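Local coordinates for multicopper oxidase (Uncultured bacterium, PDB 4E9X), which probably couples one-electron oxidation of substrates to the reduction of dioxygen to water, using a mononuclear copper and a copper cluster shared between subunits, at residues T100-C105 against F194-G199; W119-V124 against D139-M144. All blocks are in the same frame, centred on the assembly; numbering follows the deposited sequence.

Contact 1: T100-C105 against F194-G199; sequences TLWYHC and FGAGGG. With CU (copper (II) ion), chain E; CU (copper (II) ion), chain D.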
# COMPACT_ATOMS: atom_id res chain seq x y z
N THR A 100 1.06 9.39 18.46
CA THR A 100 -0.25 8.98 18.05
C THR A 100 -0.38 7.46 18.15
O THR A 100 0.11 6.72 17.28
CB THR A 100 -0.49 9.38 16.59
OG1 THR A 100 -0.21 10.78 16.46
CG2 THR A 100 -1.92 9.11 16.17
N LEU A 101 -1.06 7.02 19.21
CA LEU A 101 -1.37 5.60 19.39
C LEU A 101 -2.86 5.39 19.24
O LEU A 101 -3.63 6.35 18.96
CB LEU A 101 -0.91 5.13 20.79
CG LEU A 101 0.48 5.62 21.21
CD1 LEU A 101 0.87 5.01 22.56
CD2 LEU A 101 1.54 5.32 20.19
N TRP A 102 -3.33 4.16 19.42
CA TRP A 102 -4.79 3.93 19.36
C TRP A 102 -5.11 2.67 20.13
O TRP A 102 -4.21 2.00 20.60
CB TRP A 102 -5.27 3.88 17.94
CG TRP A 102 -4.80 2.81 16.99
CD1 TRP A 102 -3.52 2.50 16.66
CD2 TRP A 102 -5.66 1.94 16.24
NE1 TRP A 102 -3.53 1.45 15.73
CE2 TRP A 102 -4.83 1.10 15.46
CE3 TRP A 102 -7.05 1.77 16.12
CZ2 TRP A 102 -5.37 0.13 14.61
CZ3 TRP A 102 -7.58 0.81 15.28
CH2 TRP A 102 -6.73 -0.02 14.52
N TYR A 103 -6.38 2.38 20.27
CA TYR A 103 -6.77 1.22 21.06
C TYR A 103 -7.92 0.57 20.29
O TYR A 103 -8.69 1.24 19.57
CB TYR A 103 -7.12 1.58 22.54
CG TYR A 103 -8.33 2.50 22.63
CD1 TYR A 103 -9.63 2.00 22.69
CD2 TYR A 103 -8.16 3.88 22.65
CE1 TYR A 103 -10.73 2.85 22.78
CE2 TYR A 103 -9.25 4.77 22.73
CZ TYR A 103 -10.50 4.23 22.78
OH TYR A 103 -11.63 5.04 22.85
N HIS A 104 -8.08 -0.75 20.43
CA HIS A 104 -9.12 -1.44 19.69
C HIS A 104 -9.36 -2.82 20.29
O HIS A 104 -8.45 -3.37 20.94
CB HIS A 104 -8.78 -1.59 18.20
CG HIS A 104 -7.49 -2.27 17.83
ND1 HIS A 104 -7.32 -3.63 17.82
CD2 HIS A 104 -6.30 -1.75 17.45
CE1 HIS A 104 -6.06 -3.91 17.44
NE2 HIS A 104 -5.42 -2.78 17.19
N CYS A 105 -10.52 -3.40 20.02
CA CYS A 105 -10.73 -4.78 20.48
C CYS A 105 -9.72 -5.70 19.81
O CYS A 105 -9.29 -5.45 18.69
CB CYS A 105 -12.18 -5.18 20.13
SG CYS A 105 -12.62 -6.79 20.83
N PHE A 194 -5.17 7.59 10.80
CA PHE A 194 -5.14 6.23 11.35
C PHE A 194 -5.79 5.26 10.38
O PHE A 194 -6.92 5.51 9.90
CB PHE A 194 -5.94 6.13 12.66
CG PHE A 194 -5.60 7.06 13.79
CD1 PHE A 194 -5.23 6.55 15.02
CD2 PHE A 194 -5.71 8.45 13.66
CE1 PHE A 194 -5.01 7.38 16.13
CE2 PHE A 194 -5.53 9.30 14.73
CZ PHE A 194 -5.20 8.75 15.97
N GLY A 195 -5.08 4.14 10.15
CA GLY A 195 -5.69 3.04 9.40
C GLY A 195 -6.48 2.15 10.38
O GLY A 195 -6.00 1.10 10.83
N ALA A 196 -7.68 2.60 10.76
CA ALA A 196 -8.38 1.91 11.84
C ALA A 196 -9.08 0.66 11.35
O ALA A 196 -9.11 -0.34 12.07
CB ALA A 196 -9.39 2.88 12.45
N GLY A 197 -9.64 0.64 10.14
CA GLY A 197 -10.29 -0.52 9.57
C GLY A 197 -9.37 -1.34 8.69
O GLY A 197 -8.13 -1.26 8.79
N GLY A 198 -9.98 -2.14 7.80
CA GLY A 198 -9.30 -3.11 6.99
C GLY A 198 -8.84 -2.60 5.62
O GLY A 198 -8.29 -3.40 4.85
N GLY A 199 -9.09 -1.34 5.30
CA GLY A 199 -8.79 -0.81 3.96
C GLY A 199 -7.50 -0.03 3.89
O GLY A 199 -6.84 0.27 4.92
CU CU E . -3.69 -2.54 16.27
CU CU D . -14.77 -7.02 20.38

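Contact 2: W119-V124 against D139-M144; sequences WGPLIV and DVIMMM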
# COMPACT_ATOMS: atom_id res chain seq x y z
N TRP A 119 -12.74 0.89 18.19
CA TRP A 119 -11.42 1.52 18.15
C TRP A 119 -11.58 2.99 18.51
O TRP A 119 -12.67 3.60 18.37
CB TRP A 119 -10.83 1.42 16.73
CG TRP A 119 -11.75 1.52 15.56
CD1 TRP A 119 -12.26 0.48 14.84
CD2 TRP A 119 -12.26 2.72 14.96
NE1 TRP A 119 -13.06 0.95 13.83
CE2 TRP A 119 -13.09 2.34 13.86
CE3 TRP A 119 -12.08 4.10 15.24
CZ2 TRP A 119 -13.76 3.27 13.03
CZ3 TRP A 119 -12.74 5.02 14.42
CH2 TRP A 119 -13.55 4.60 13.36
N GLY A 120 -10.50 3.57 18.99
CA GLY A 120 -10.44 4.99 19.30
C GLY A 120 -8.99 5.40 19.45
O GLY A 120 -8.09 4.59 19.38
N PRO A 121 -8.77 6.73 19.57
CA PRO A 121 -7.41 7.28 19.60
C PRO A 121 -6.82 7.43 21.00
O PRO A 121 -7.56 7.79 21.93
CB PRO A 121 -7.60 8.67 18.93
CG PRO A 121 -9.02 9.07 19.42
CD PRO A 121 -9.83 7.77 19.55
N LEU A 122 -5.52 7.18 21.10
CA LEU A 122 -4.74 7.31 22.33
C LEU A 122 -3.56 8.24 22.03
O LEU A 122 -2.65 7.82 21.34
CB LEU A 122 -4.34 5.93 22.86
CG LEU A 122 -3.31 5.94 24.00
CD1 LEU A 122 -3.78 6.68 25.25
CD2 LEU A 122 -2.94 4.47 24.35
N ILE A 123 -3.61 9.46 22.55
CA ILE A 123 -2.58 10.44 22.21
C ILE A 123 -1.70 10.61 23.42
O ILE A 123 -2.18 11.00 24.49
CB ILE A 123 -3.21 11.78 21.79
CG1 ILE A 123 -4.18 11.59 20.61
CG2 ILE A 123 -2.12 12.79 21.52
CD1 ILE A 123 -3.56 10.91 19.37
N VAL A 124 -0.41 10.34 23.25
CA VAL A 124 0.57 10.50 24.33
C VAL A 124 1.45 11.70 23.98
O VAL A 124 2.21 11.64 23.01
CB VAL A 124 1.40 9.20 24.54
CG1 VAL A 124 2.44 9.44 25.65
CG2 VAL A 124 0.48 8.01 24.90
N ASP A 139 -5.17 20.58 16.04
CA ASP A 139 -4.81 19.16 16.01
C ASP A 139 -6.03 18.40 15.58
O ASP A 139 -7.13 18.71 16.07
CB ASP A 139 -4.28 18.81 17.42
CG ASP A 139 -3.52 17.51 17.53
OD1 ASP A 139 -3.41 16.74 16.57
OD2 ASP A 139 -3.01 17.28 18.66
N VAL A 140 -5.87 17.48 14.64
CA VAL A 140 -6.95 16.85 13.90
C VAL A 140 -6.73 15.34 13.85
O VAL A 140 -5.68 14.90 13.41
CB VAL A 140 -6.94 17.41 12.46
CG1 VAL A 140 -7.94 16.75 11.51
CG2 VAL A 140 -7.18 18.95 12.50
N ILE A 141 -7.74 14.59 14.25
CA ILE A 141 -7.70 13.12 14.18
C ILE A 141 -8.58 12.66 13.07
O ILE A 141 -9.77 13.02 13.03
CB ILE A 141 -8.14 12.53 15.54
CG1 ILE A 141 -6.97 12.66 16.56
CG2 ILE A 141 -8.63 11.08 15.44
CD1 ILE A 141 -7.34 12.39 18.00
N MET A 142 -8.04 11.83 12.18
CA MET A 142 -8.78 11.22 11.06
C MET A 142 -8.60 9.70 11.07
O MET A 142 -7.54 9.18 10.69
CB MET A 142 -8.30 11.75 9.70
CG MET A 142 -8.66 13.25 9.55
SD MET A 142 -8.43 13.73 7.83
CE MET A 142 -8.61 15.51 7.88
N MET A 143 -9.65 8.98 11.50
CA MET A 143 -9.55 7.50 11.59
C MET A 143 -10.37 6.92 10.47
O MET A 143 -11.62 7.09 10.42
CB MET A 143 -10.12 7.06 12.96
CG MET A 143 -9.38 7.74 14.12
SD MET A 143 -9.75 7.05 15.77
CE MET A 143 -8.82 5.52 15.69
N MET A 144 -9.72 6.28 9.53
CA MET A 144 -10.39 5.77 8.33
C MET A 144 -10.79 4.32 8.52
O MET A 144 -10.06 3.55 9.14
CB MET A 144 -9.48 5.88 7.09
CG MET A 144 -9.61 7.22 6.35
SD MET A 144 -9.14 8.68 7.30
CE MET A 144 -7.38 8.33 7.52

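Contact 1: T100-C105 against F194-G199
The hydroxyl OG1 of T100 is gripped by two groups from the sheet across the contact, the carboxylate of D238 and the guanidinium of R192, which anchor this buried corner. With OG1 committed there, the methyl CG2, anti to the backbone N, approaches the F194 ring obliquely at its far end, 3.3 Å from F194 CZ. The next residue meets the same ring differently: the carbonyl oxygen L101 O lies in the ring plane at its edge, 3.3 Å from F194 CE1, pointing its negative end at polarised ring C-H. W102 CB comes to this edge as well, 3.9 Å from F194 CE1.

The W102 indole carries the contact onward. Its CG sits between the backbone N and the carbonyl carbon (chi1 63°), a placement that swings the ring toward the loop after F194. There an inverse gamma turn centred on G195, closed by a weak bond from A196 N to F194 O, bends the chain so that A196 O comes within 3.4 Å of W102 CH2. The segments belong to the two cupredoxin-like domains of a two-domain multicopper oxidase; the strand bearing W102 also carries H104 and leads directly into C105, two copper ligands, and H106 lines the dioxygen pocket. H104 CD2 sits over one face of the indole, toward its rim. H104 NE2 binds a copper at 2.0 Å, alongside H62 of the same chain and, from the second subunit, H254. H104 ND1 donates to C105 O nearly straight (173°) from above the carbonyl plane; held at both nitrogens, by metal and bond, the imidazole has its rotation set. C105 SG, 2.2 Å from a separate copper, shares that metal with H57 and H112.

Contact 2: W119-V124 against D139-M144
M143, with W119 and I141, supplies most of the surface buried between 119-124 and 139-144, two strands of different sheets packed face to face. Their axes approach to 8.7 Å and run roughly antiparallel, at 146°. The extended chi2 of M143 (-169°) carries SD across to strand 119-124, and the bend at chi3 (75°) turns the methyl toward W119 and G120. There CE lies 3.6 Å from W119 CE3 and also meets G120 C. The sulfur SD makes a Met-aromatic contact, 4.9 Å from the centre of the six-membered ring of W119 and oblique to it. Indole and methionine slide past one another in opposite directions, so that M143 CB reaches W119 CZ3 as well.

P121 bridges the two halves of the packing. Its CD touches M143 SD, and its CB meets I141 CD1 at 3.8 Å, the side chains crossing at about a right angle. Farther along, I123 CG1 and I141 CD1 reach toward each other tip to tip. F194, from the strand beside 138-147, flanks both P121 and I141.

The backbone of 119-124 is tied to strands 36-40 and 101-104, and N171 bonds M143 N and I141 O. With no hydrogen bond between the segments and only apolar groups and a thioether meeting, the join probably rests on hydrophobic burial and close packing.

Overall arrangement
Contacts 1 and 2 are neighbouring patches of one buried interface between the same two sheets, their centres 8 Å apart. Strand 101-104 pairs with 119-125 on one side, where L101 N lies 2.8 Å from L122 O; strand 187-195 pairs with 138-147 on the other, where F194 N lies 2.9 Å from M142 O. Both are probable hydrogen bonds. Contact between the patches is close elsewhere too, with W102 CB 3.2 Å from G120 O. Contact 1 reaches copper through its own residues, whereas in contact 2 the side chain of W119 lies about 8 Å from a copper.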